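Local coordinates for thiol peroxidase (Mycobacterium tuberculosis, PDB 1XVQ), which reduces hydrogen peroxide and organic hydroperoxides to water and alcohols at the expense of thioredoxin, probably protecting the bacterium against oxidative stress, at residues A[109-112]-A[116-119]; A[32-37]-A[84-89]; A[145-148]-A[153-156]; A[50-55]-A[62-67]; A[9-14]-A[127-132]. All coordinates share one frame; numbering follows the deposited sequence.

Contact 1 (A[109-112]-A[116-119]); sequences DSFG and GVTI
Gly112 and the residues that leave helix 111-114 meet in a buried, local contact, in which one backbone carbonyl closes the end of this short helix at the point where the chain turns back toward strand 131-135. Gly112 O takes two backbone donors. Val117 N approaches in the carbonyl plane at 2.8 Å, with a C=O...N angle of 158°, whereas Thr118 N reaches the same oxygen at 3.2 Å from 48° above that plane. Gly112 also lets the returning chain come very close. Thr118 OG1 lies against its bare alpha carbon, 3.1 Å from Gly112 CA, and has its own polar partner in Glu113 OE1. This hydroxyl, set beside the backbone N of Thr118, is the branch turned to Gly112, while CG2 stands anti to that N.

Beside these bonds, Phe111 CE1 touches Val117 CG2 at 4.1 Å, the two side chains meeting at a slant. The Phe111 ring, stacked with Tyr115, also packs on Leu49 and Ile51 of strand 47-51. At the other end of the helix Asp109 OD2 accepts from Phe111 N at 2.9 Å, forming an Asx turn. Gly116, with a phi of 62°, is the residue that breaks the helical course; together with the bond from Val117 N to Gly112 O, it marks the helix C terminus as a Schellman motif.

Contact 2 (A[32-37]-A[84-89]); sequences GDLGVI and DLPFAQ
Leu34 reaches across from a surface turn to lie on Pro86, and these two residues bury the largest areas of the contact. The touching atom is one methyl of the leucine: Leu34 CD2 rests 3.9 Å from Pro86 CG, with the side chains crossing at about a right angle. The same methyl also comes near the Phe87 ring, 4.3 Å from CE1, in an oblique approach. Leu34 CG stands beside its own backbone N; chi2 of -173° sends CD1 straight on from CA, and CD2, the other branch, is the methyl turned to Pro86.

Segment 32-37 is the connection between strands 28-30 and 36-38, which pair as a small antiparallel beta-hairpin. Its turn is stiffened by Asp33, whose OD1 accepts from Gly35 N at 3.0 Å, 63° out of the carboxylate plane, in an Asx turn. Leu34, between those two residues, has the positive phi of a left-handed backbone (69°), which bends the chain round before it enters strand 36-38.

Pro86 belongs to the weakly bonded helical turn at about 86-89, and its ring faces the hairpin. While CG receives the leucine, CB lies 4.1 Å from Gly32 CA, so one ring meets both Gly32 and Leu34. Pro86 packs on Thr30 of strand 28-30 as well.

Contact 3 (A[145-148]-A[153-156]); sequences ELVP and EPNY
Glu145 stretches out from the end of strand 141-146 and lays its carboxylate against the peptide linking Pro154 and Asn155. CG stands anti to the backbone N (chi1 -177°) and the rest of the side chain continues in line, an extended chain whose length brings the carboxylate to the opposite loop. There OE1 accepts from Asn155 N at 2.8 Å. The N-H...O angle is 162° and the donor arrives on the syn side, only 16° out of the carboxylate plane, a fairly straight bond. The same oxygen also lies close to the proline, 3.4 Å from Pro154 CA. The other oxygen, OE2, accepts from a water at 2.7 Å; this water also lies beside Glu153 O, but at a spacing too short to be relied on.

Two residues along, Val147 faces the same loop, and its methyl CG2 meets Pro154 CG at 4.0 Å, the two side chains set obliquely. Pro154 thus meets a carboxylate oxygen and a methyl on the side turned to segment 145-148, and it also packs on Ile132 of the neighbouring strand. Its carbonyl oxygen lies 3.6 Å above one face of the Tyr156 ring, displaced toward the rim. Asn155 turns its own amide away from Glu145: OD1 caps Ala158 N in the first turn of helix 156-165.

The bond from Asn155 N therefore ties the loop before helix 156-165 to the end of strand 141-146. A backbone N-H donating to OE1 is consistent with an ionised carboxylate.

Contact 4 (A[50-55]-A[62-67]); sequences NIFPSV and TSVRTF
Asn50, the first residue of segment 50-55 and near the end of strand 47-51, points its amide at the Phe67 ring of helix 62-73. The amide group comes to the rim of the ring, with Asn50 CG 4.2 Å from Phe67 CE2, and the two planes stand 73° apart. The side chains run past one another in opposite directions. Chi1 of 176° sets the Phe67 ring anti to its backbone N, pointing from the helix to the sheet, where it also packs on Ile132 and meets the Tyr156 ring.

Ile51 turns to the far side of the strand, so the next residue to meet the helix is Phe52. Its ring tip, CZ, touches Val64 CG1 at 4.3 Å, obliquely to the ring. Phe52 makes a cation-pi contact with Arg130 and an edge-to-face contact with Phe92, so Arg130 and Phe92 share the ring with the helix. Phe52 already lies just past the strand, and the chain then runs into a loop: Ser54 OG and Val55 N both bond to the carboxylate of Asp84, which holds the loop that leads on to the helix.

Val64 and Phe67 lie three residues apart on the helix and so share the face turned to the strand. Behind them Thr66 OG1 donates to Thr62 O at 2.8 Å, a bond of the first turn. The side chain of Val64 is about 6 Å from that of Cys60, the predicted peroxidatic cysteine just ahead of the helix. Strand 47-51, helix 62-73 and strand 77-78 form a beta-alpha-beta unit, as expected in the thioredoxin fold of a peroxiredoxin.

Contact 5 (A[9-14]-A[127-132]); sequences NAINTV and LLARAI
Ala129 pushes its single methyl against two side chains of the N-terminal arm, Ile11 and Thr13. Ala129 CB is 3.7 Å from Ile11 CG2 and 3.9 Å from Thr13 CG2, so one methyl is met by two others. The backbone of 9-14 is extended here, which turns residues 11 and 13 to the alanine and sends Asn12, between them, to the other side. Ile11 holds CG2 anti to its own N, the branch that ends up over the alanine. In Thr13 chi1 of 62° seats the hydroxyl between N and the carbonyl carbon, and the methyl is then the part left facing Ala129.

That hydroxyl is occupied elsewhere: its strongest partner is Gly15 O, with Gly116 O also bonded, so the two carbonyls probably share its one hydrogen. The two branches of the threonine thus divide the work, the hydroxyl bonded and the methyl packed. Leu146 of strand 141-146 adds to the apolar patch, touching both Thr13 and Ala129. Just after the alanine, Arg130 carries its guanidinium group away from the arm to Ile51 O and Tyr156 OH.

No hydrogen bond links 9-14 with 127-132; the arm is held instead by backbone bonds to its neighbours, Ile11 with Pro148 and Val14 with Thr118. The arrangement is an extended N-terminal arm laid across the lead-in to strand 131-135, one of the central strands of the thioredoxin-fold sheet.

From the N terminus, contact 5 opens first, at 9-14, and closes its long loop only at 127-132. Within that loop contact 2 joins the hairpin turn 32-37 to 84-89, and it encloses contact 4, the strand-to-helix pairing of 50-55 with 62-67. Contact 1 follows contact 2, still inside contact 5, and closes a short turn; contact 3 comes last, after contact 5 has closed. No two cross. Asp84 links contacts 2 and 4 through Ser54 and Val55, backbone bonds join 117-119 to 127-129 between contacts 1 and 5, and strands 47-51, 131-135 and 141-146 unite contacts 4, 5 and 3 in one sheet.

Contact 1 (A[109-112]-A[116-119])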
# COMPACT_ATOMS: atom_id res chain seq x y z
N ASP A 109 -5.20 -12.77 -3.18
CA ASP A 109 -6.17 -12.43 -2.17
C ASP A 109 -6.90 -11.18 -2.62
O ASP A 109 -6.54 -10.55 -3.64
CB ASP A 109 -5.52 -12.25 -0.78
CG ASP A 109 -4.65 -11.02 -0.72
OD1 ASP A 109 -3.46 -11.11 -1.08
OD2 ASP A 109 -5.18 -9.97 -0.32
N SER A 110 -7.93 -10.83 -1.85
CA SER A 110 -8.81 -9.71 -2.18
C SER A 110 -8.42 -8.32 -1.71
O SER A 110 -9.20 -7.39 -1.87
CB SER A 110 -10.22 -10.06 -1.67
OG SER A 110 -10.18 -10.18 -0.25
N PHE A 111 -7.20 -8.17 -1.22
CA PHE A 111 -6.74 -6.87 -0.72
C PHE A 111 -7.07 -5.69 -1.65
O PHE A 111 -7.62 -4.69 -1.21
CB PHE A 111 -5.22 -6.89 -0.47
CG PHE A 111 -4.67 -5.57 0.02
CD1 PHE A 111 -4.27 -4.57 -0.88
CD2 PHE A 111 -4.58 -5.31 1.38
CE1 PHE A 111 -3.79 -3.33 -0.44
CE2 PHE A 111 -4.11 -4.07 1.85
CZ PHE A 111 -3.71 -3.07 0.94
N GLY A 112 -6.74 -5.80 -2.94
CA GLY A 112 -7.00 -4.68 -3.85
C GLY A 112 -8.45 -4.24 -3.97
O GLY A 112 -8.72 -3.04 -4.08
N GLY A 116 -10.20 -0.98 -2.16
CA GLY A 116 -10.56 -0.09 -3.26
C GLY A 116 -9.39 0.50 -4.03
O GLY A 116 -9.48 1.62 -4.52
N VAL A 117 -8.29 -0.24 -4.14
CA VAL A 117 -7.13 0.30 -4.84
C VAL A 117 -6.74 -0.39 -6.14
O VAL A 117 -5.86 0.08 -6.83
CB VAL A 117 -5.84 0.35 -3.93
CG1 VAL A 117 -5.97 1.41 -2.85
CG2 VAL A 117 -5.61 -1.04 -3.29
N THR A 118 -7.41 -1.46 -6.51
CA THR A 118 -7.07 -2.13 -7.76
C THR A 118 -7.40 -1.17 -8.91
O THR A 118 -8.47 -0.59 -8.92
CB THR A 118 -7.88 -3.42 -7.95
OG1 THR A 118 -7.59 -4.30 -6.87
CG2 THR A 118 -7.50 -4.15 -9.26
N ILE A 119 -6.46 -1.00 -9.85
CA ILE A 119 -6.68 -0.12 -11.01
C ILE A 119 -7.69 -0.80 -11.95
O ILE A 119 -7.54 -1.97 -12.28
CB ILE A 119 -5.35 0.13 -11.75
CG1 ILE A 119 -4.42 0.94 -10.84
CG2 ILE A 119 -5.63 0.87 -13.09
CD1 ILE A 119 -2.95 0.86 -11.24

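Contact 2 (A[32-37]-A[84-89])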
# COMPACT_ATOMS: atom_id res chain seq x y z
N GLY A 32 6.95 -13.52 1.67
CA GLY A 32 8.09 -14.04 0.93
C GLY A 32 8.28 -15.54 1.02
O GLY A 32 8.90 -16.14 0.14
N ASP A 33 7.74 -16.17 2.06
CA ASP A 33 7.87 -17.61 2.21
C ASP A 33 6.59 -18.32 1.79
O ASP A 33 6.39 -19.50 2.09
CB ASP A 33 8.19 -17.94 3.67
CG ASP A 33 7.09 -17.51 4.63
OD1 ASP A 33 6.21 -16.71 4.23
OD2 ASP A 33 7.11 -17.96 5.80
N LEU A 34 5.71 -17.59 1.11
CA LEU A 34 4.43 -18.11 0.64
C LEU A 34 3.43 -18.41 1.75
O LEU A 34 2.41 -19.07 1.53
CB LEU A 34 4.62 -19.35 -0.28
CG LEU A 34 5.46 -19.11 -1.55
CD1 LEU A 34 5.43 -20.35 -2.46
CD2 LEU A 34 4.90 -17.90 -2.32
N GLY A 35 3.73 -17.90 2.94
CA GLY A 35 2.84 -18.07 4.06
C GLY A 35 1.87 -16.90 4.02
O GLY A 35 1.88 -16.12 3.06
N VAL A 36 1.03 -16.75 5.04
CA VAL A 36 0.08 -15.64 5.03
C VAL A 36 0.52 -14.51 5.93
O VAL A 36 1.14 -14.72 6.97
CB VAL A 36 -1.32 -16.12 5.45
CG1 VAL A 36 -2.31 -14.95 5.47
CG2 VAL A 36 -1.80 -17.20 4.50
N ILE A 37 0.22 -13.28 5.50
CA ILE A 37 0.51 -12.10 6.30
C ILE A 37 -0.91 -11.65 6.57
O ILE A 37 -1.57 -11.08 5.70
CB ILE A 37 1.32 -11.06 5.51
CG1 ILE A 37 2.72 -11.62 5.22
CG2 ILE A 37 1.39 -9.74 6.28
CD1 ILE A 37 3.64 -10.63 4.51
N ASP A 84 2.94 -7.75 -7.37
CA ASP A 84 4.10 -8.54 -7.78
C ASP A 84 4.08 -9.84 -6.98
O ASP A 84 3.62 -9.87 -5.84
CB ASP A 84 5.42 -7.83 -7.44
CG ASP A 84 5.56 -6.47 -8.08
OD1 ASP A 84 5.49 -5.46 -7.35
OD2 ASP A 84 5.77 -6.40 -9.31
N LEU A 85 4.60 -10.92 -7.56
CA LEU A 85 4.64 -12.18 -6.84
C LEU A 85 5.71 -12.01 -5.76
O LEU A 85 6.60 -11.15 -5.89
CB LEU A 85 5.05 -13.34 -7.75
CG LEU A 85 4.06 -13.74 -8.85
CD1 LEU A 85 4.50 -15.07 -9.46
CD2 LEU A 85 2.67 -13.85 -8.27
N PRO A 86 5.64 -12.82 -4.69
CA PRO A 86 6.62 -12.73 -3.60
C PRO A 86 8.06 -12.80 -4.11
O PRO A 86 8.94 -12.08 -3.62
CB PRO A 86 6.27 -13.93 -2.73
CG PRO A 86 4.80 -14.03 -2.86
CD PRO A 86 4.59 -13.80 -4.36
N PHE A 87 8.28 -13.66 -5.10
CA PHE A 87 9.60 -13.86 -5.67
C PHE A 87 10.23 -12.55 -6.16
O PHE A 87 11.43 -12.35 -6.00
CB PHE A 87 9.55 -14.85 -6.85
CG PHE A 87 8.66 -16.03 -6.61
CD1 PHE A 87 8.85 -16.87 -5.52
CD2 PHE A 87 7.58 -16.28 -7.48
CE1 PHE A 87 7.99 -17.94 -5.27
CE2 PHE A 87 6.72 -17.35 -7.24
CZ PHE A 87 6.92 -18.18 -6.14
N ALA A 88 9.43 -11.67 -6.73
CA ALA A 88 9.93 -10.41 -7.26
C ALA A 88 9.98 -9.25 -6.28
O ALA A 88 10.51 -8.19 -6.62
CB ALA A 88 9.10 -10.01 -8.44
N GLN A 89 9.41 -9.42 -5.09
CA GLN A 89 9.38 -8.31 -4.13
C GLN A 89 10.64 -8.10 -3.30
O GLN A 89 10.79 -7.05 -2.64
CB GLN A 89 8.18 -8.47 -3.20
CG GLN A 89 6.86 -8.23 -3.94
CD GLN A 89 5.68 -8.22 -3.00
OE1 GLN A 89 5.51 -9.13 -2.19
NE2 GLN A 89 4.86 -7.17 -3.08

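Contact 3 (A[145-148]-A[153-156])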
# COMPACT_ATOMS: atom_id res chain seq x y z
N GLU A 145 -4.76 8.01 1.33
CA GLU A 145 -4.51 8.85 0.17
C GLU A 145 -4.39 7.95 -1.03
O GLU A 145 -3.52 7.10 -1.10
CB GLU A 145 -3.20 9.67 0.25
CG GLU A 145 -3.11 10.56 -1.02
CD GLU A 145 -1.76 11.18 -1.28
OE1 GLU A 145 -0.77 10.81 -0.62
OE2 GLU A 145 -1.69 12.06 -2.18
N LEU A 146 -5.30 8.14 -1.99
CA LEU A 146 -5.20 7.39 -3.24
C LEU A 146 -4.66 8.48 -4.15
O LEU A 146 -5.39 9.45 -4.43
CB LEU A 146 -6.59 6.97 -3.73
CG LEU A 146 -6.61 6.55 -5.22
CD1 LEU A 146 -5.78 5.29 -5.42
CD2 LEU A 146 -8.05 6.33 -5.69
N VAL A 147 -3.41 8.36 -4.58
CA VAL A 147 -2.84 9.41 -5.41
C VAL A 147 -3.72 9.52 -6.66
O VAL A 147 -3.87 8.57 -7.41
CB VAL A 147 -1.39 9.10 -5.76
CG1 VAL A 147 -0.79 10.26 -6.56
CG2 VAL A 147 -0.58 8.88 -4.48
N PRO A 148 -4.33 10.70 -6.87
CA PRO A 148 -5.21 10.97 -8.01
C PRO A 148 -4.64 10.95 -9.41
O PRO A 148 -5.38 10.74 -10.35
CB PRO A 148 -5.79 12.34 -7.66
CG PRO A 148 -4.61 13.00 -7.08
CD PRO A 148 -4.12 11.94 -6.10
N GLU A 153 3.43 12.60 -6.58
CA GLU A 153 4.09 11.95 -5.45
C GLU A 153 3.13 11.98 -4.25
O GLU A 153 2.43 12.97 -4.02
CB GLU A 153 5.39 12.68 -5.11
CG GLU A 153 6.56 11.74 -4.81
CD GLU A 153 7.69 12.46 -4.09
OE1 GLU A 153 7.42 13.07 -3.03
OE2 GLU A 153 8.84 12.41 -4.57
N PRO A 154 3.10 10.91 -3.45
CA PRO A 154 2.19 10.88 -2.30
C PRO A 154 2.52 11.96 -1.27
O PRO A 154 3.66 12.42 -1.19
CB PRO A 154 2.42 9.48 -1.72
CG PRO A 154 3.05 8.71 -2.87
CD PRO A 154 3.98 9.73 -3.42
N ASN A 155 1.53 12.37 -0.50
CA ASN A 155 1.75 13.38 0.53
C ASN A 155 2.34 12.66 1.74
O ASN A 155 1.62 12.27 2.65
CB ASN A 155 0.44 14.04 0.92
CG ASN A 155 0.64 15.23 1.83
OD1 ASN A 155 1.66 15.34 2.53
ND2 ASN A 155 -0.34 16.13 1.84
N TYR A 156 3.65 12.48 1.76
CA TYR A 156 4.30 11.79 2.86
C TYR A 156 4.19 12.51 4.20
O TYR A 156 4.11 11.87 5.25
CB TYR A 156 5.78 11.55 2.54
CG TYR A 156 5.99 10.62 1.36
CD1 TYR A 156 5.48 9.32 1.38
CD2 TYR A 156 6.71 11.03 0.23
CE1 TYR A 156 5.68 8.46 0.32
CE2 TYR A 156 6.91 10.17 -0.85
CZ TYR A 156 6.39 8.89 -0.80
OH TYR A 156 6.58 8.03 -1.86
O HOH W 1 0.16 13.63 -3.40

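Contact 4 (A[50-55]-A[62-67])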
# COMPACT_ATOMS: atom_id res chain seq x y z
N ASN A 50 1.94 0.71 2.29
CA ASN A 50 2.56 1.56 1.26
C ASN A 50 2.29 0.72 0.03
O ASN A 50 2.92 -0.29 -0.21
CB ASN A 50 4.05 1.67 1.57
CG ASN A 50 4.68 2.92 1.04
OD1 ASN A 50 5.87 3.16 1.28
ND2 ASN A 50 3.92 3.74 0.33
N ILE A 51 1.32 1.18 -0.74
CA ILE A 51 0.82 0.42 -1.89
C ILE A 51 1.33 0.89 -3.22
O ILE A 51 1.26 2.10 -3.54
CB ILE A 51 -0.69 0.50 -1.87
CG1 ILE A 51 -1.19 0.06 -0.48
CG2 ILE A 51 -1.30 -0.43 -2.99
CD1 ILE A 51 -2.66 0.51 -0.20
N PHE A 52 1.82 -0.05 -4.03
CA PHE A 52 2.40 0.27 -5.34
C PHE A 52 1.94 -0.58 -6.53
O PHE A 52 1.61 -1.75 -6.39
CB PHE A 52 3.91 0.08 -5.32
CG PHE A 52 4.63 0.83 -4.24
CD1 PHE A 52 5.36 1.98 -4.55
CD2 PHE A 52 4.61 0.37 -2.92
CE1 PHE A 52 6.07 2.66 -3.55
CE2 PHE A 52 5.32 1.05 -1.92
CZ PHE A 52 6.06 2.20 -2.24
N PRO A 53 1.97 0.01 -7.73
CA PRO A 53 1.58 -0.75 -8.92
C PRO A 53 2.64 -1.86 -9.05
O PRO A 53 2.33 -2.98 -9.44
CB PRO A 53 1.66 0.27 -10.04
CG PRO A 53 1.24 1.56 -9.34
CD PRO A 53 1.90 1.48 -7.98
N SER A 54 3.88 -1.53 -8.73
CA SER A 54 4.93 -2.53 -8.75
C SER A 54 6.15 -2.05 -7.96
O SER A 54 6.47 -0.85 -7.96
CB SER A 54 5.34 -2.87 -10.19
OG SER A 54 6.38 -3.85 -10.16
N VAL A 55 6.80 -2.97 -7.26
CA VAL A 55 8.00 -2.60 -6.50
C VAL A 55 9.13 -3.37 -7.16
O VAL A 55 10.19 -3.57 -6.55
CB VAL A 55 7.90 -3.03 -5.00
CG1 VAL A 55 6.70 -2.39 -4.35
CG2 VAL A 55 7.84 -4.55 -4.89
N THR A 62 14.94 8.05 -2.89
CA THR A 62 15.23 8.44 -1.51
C THR A 62 13.91 8.83 -0.82
O THR A 62 13.73 8.60 0.38
CB THR A 62 16.22 9.63 -1.47
OG1 THR A 62 17.53 9.17 -1.82
CG2 THR A 62 16.25 10.28 -0.09
N SER A 63 12.99 9.40 -1.59
CA SER A 63 11.70 9.80 -1.04
C SER A 63 10.98 8.60 -0.43
O SER A 63 10.37 8.71 0.64
CB SER A 63 10.84 10.44 -2.13
OG SER A 63 10.74 9.60 -3.27
N VAL A 64 11.06 7.45 -1.09
CA VAL A 64 10.41 6.23 -0.60
C VAL A 64 11.14 5.65 0.61
O VAL A 64 10.52 5.33 1.62
CB VAL A 64 10.34 5.15 -1.71
CG1 VAL A 64 9.92 3.81 -1.12
CG2 VAL A 64 9.34 5.58 -2.78
N ARG A 65 12.46 5.51 0.49
CA ARG A 65 13.28 4.97 1.57
C ARG A 65 13.13 5.83 2.82
O ARG A 65 12.88 5.32 3.92
CB ARG A 65 14.75 4.92 1.14
CG ARG A 65 15.72 4.59 2.27
CD ARG A 65 15.75 3.10 2.62
NE ARG A 65 16.74 2.37 1.83
CZ ARG A 65 17.06 1.09 2.01
NH1 ARG A 65 16.46 0.38 2.97
NH2 ARG A 65 17.97 0.51 1.24
N THR A 66 13.29 7.14 2.65
CA THR A 66 13.19 8.10 3.75
C THR A 66 11.84 7.97 4.46
O THR A 66 11.77 7.89 5.69
CB THR A 66 13.37 9.55 3.23
OG1 THR A 66 14.72 9.71 2.77
CG2 THR A 66 13.09 10.56 4.33
N PHE A 67 10.77 7.95 3.68
CA PHE A 67 9.43 7.80 4.24
C PHE A 67 9.30 6.49 5.01
O PHE A 67 8.81 6.49 6.14
CB PHE A 67 8.40 7.81 3.12
CG PHE A 67 7.01 7.56 3.60
CD1 PHE A 67 6.39 8.43 4.50
CD2 PHE A 67 6.28 6.48 3.11
CE1 PHE A 67 5.07 8.25 4.88
CE2 PHE A 67 4.95 6.29 3.49
CZ PHE A 67 4.35 7.17 4.36

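Contact 5 (A[9-14]-A[127-132])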
# COMPACT_ATOMS: atom_id res chain seq x y z
N ASN A 9 -4.20 10.03 -17.41
CA ASN A 9 -3.61 10.78 -16.30
C ASN A 9 -4.38 10.50 -15.03
O ASN A 9 -3.79 10.34 -13.96
CB ASN A 9 -3.64 12.29 -16.61
CG ASN A 9 -2.82 13.12 -15.61
OD1 ASN A 9 -3.31 14.11 -15.07
ND2 ASN A 9 -1.58 12.74 -15.40
N ALA A 10 -5.70 10.43 -15.14
CA ALA A 10 -6.53 10.19 -13.95
C ALA A 10 -6.49 8.73 -13.52
O ALA A 10 -6.58 7.82 -14.34
CB ALA A 10 -7.96 10.60 -14.24
N ILE A 11 -6.34 8.51 -12.21
CA ILE A 11 -6.31 7.15 -11.67
C ILE A 11 -7.76 6.72 -11.42
O ILE A 11 -8.53 7.46 -10.81
CB ILE A 11 -5.49 7.12 -10.33
CG1 ILE A 11 -4.05 7.53 -10.62
CG2 ILE A 11 -5.44 5.70 -9.72
CD1 ILE A 11 -3.33 6.60 -11.61
N ASN A 12 -8.14 5.55 -11.93
CA ASN A 12 -9.51 5.06 -11.74
C ASN A 12 -9.45 3.67 -11.11
O ASN A 12 -9.09 2.72 -11.78
CB ASN A 12 -10.24 4.96 -13.08
CG ASN A 12 -11.71 4.56 -12.93
OD1 ASN A 12 -12.34 4.07 -13.88
ND2 ASN A 12 -12.27 4.80 -11.74
N THR A 13 -9.80 3.55 -9.84
CA THR A 13 -9.78 2.25 -9.21
C THR A 13 -11.17 1.61 -9.14
O THR A 13 -12.18 2.24 -9.46
CB THR A 13 -9.20 2.34 -7.80
OG1 THR A 13 -10.03 3.20 -7.01
CG2 THR A 13 -7.80 2.92 -7.85
N VAL A 14 -11.20 0.36 -8.70
CA VAL A 14 -12.43 -0.40 -8.58
C VAL A 14 -13.31 0.02 -7.41
O VAL A 14 -14.48 -0.39 -7.34
CB VAL A 14 -12.15 -1.92 -8.46
CG1 VAL A 14 -11.47 -2.41 -9.73
CG2 VAL A 14 -11.26 -2.22 -7.28
N LEU A 127 -3.38 -4.07 -11.42
CA LEU A 127 -2.28 -3.78 -10.47
C LEU A 127 -2.90 -2.84 -9.44
O LEU A 127 -3.98 -2.31 -9.67
CB LEU A 127 -1.11 -3.06 -11.17
CG LEU A 127 -0.48 -3.89 -12.30
CD1 LEU A 127 0.60 -3.08 -13.00
CD2 LEU A 127 0.10 -5.18 -11.73
N LEU A 128 -2.23 -2.63 -8.31
CA LEU A 128 -2.74 -1.73 -7.29
C LEU A 128 -2.26 -0.32 -7.54
O LEU A 128 -1.10 -0.13 -7.88
CB LEU A 128 -2.22 -2.15 -5.92
CG LEU A 128 -2.43 -3.63 -5.63
CD1 LEU A 128 -2.06 -3.85 -4.14
CD2 LEU A 128 -3.93 -4.04 -5.87
N ALA A 129 -3.14 0.66 -7.37
CA ALA A 129 -2.73 2.06 -7.58
C ALA A 129 -1.82 2.56 -6.46
O ALA A 129 -1.88 2.06 -5.31
CB ALA A 129 -3.95 2.95 -7.67
N ARG A 130 -0.99 3.56 -6.77
CA ARG A 130 -0.12 4.15 -5.74
C ARG A 130 -1.04 4.75 -4.65
O ARG A 130 -1.91 5.59 -4.92
CB ARG A 130 0.74 5.26 -6.32
CG ARG A 130 1.78 5.77 -5.30
CD ARG A 130 2.91 4.77 -5.07
NE ARG A 130 3.88 5.24 -4.07
CZ ARG A 130 3.84 4.94 -2.77
NH1 ARG A 130 2.88 4.15 -2.27
NH2 ARG A 130 4.75 5.45 -1.95
N ALA A 131 -0.85 4.32 -3.41
CA ALA A 131 -1.72 4.77 -2.34
C ALA A 131 -1.07 4.51 -1.00
O ALA A 131 -0.14 3.71 -0.89
CB ALA A 131 -3.03 4.00 -2.42
N ILE A 132 -1.59 5.19 0.00
CA ILE A 132 -1.10 5.03 1.36
C ILE A 132 -2.29 4.87 2.29
O ILE A 132 -3.25 5.63 2.23
CB ILE A 132 -0.23 6.24 1.82
CG1 ILE A 132 1.16 6.15 1.15
CG2 ILE A 132 -0.08 6.24 3.33
CD1 ILE A 132 2.09 7.37 1.41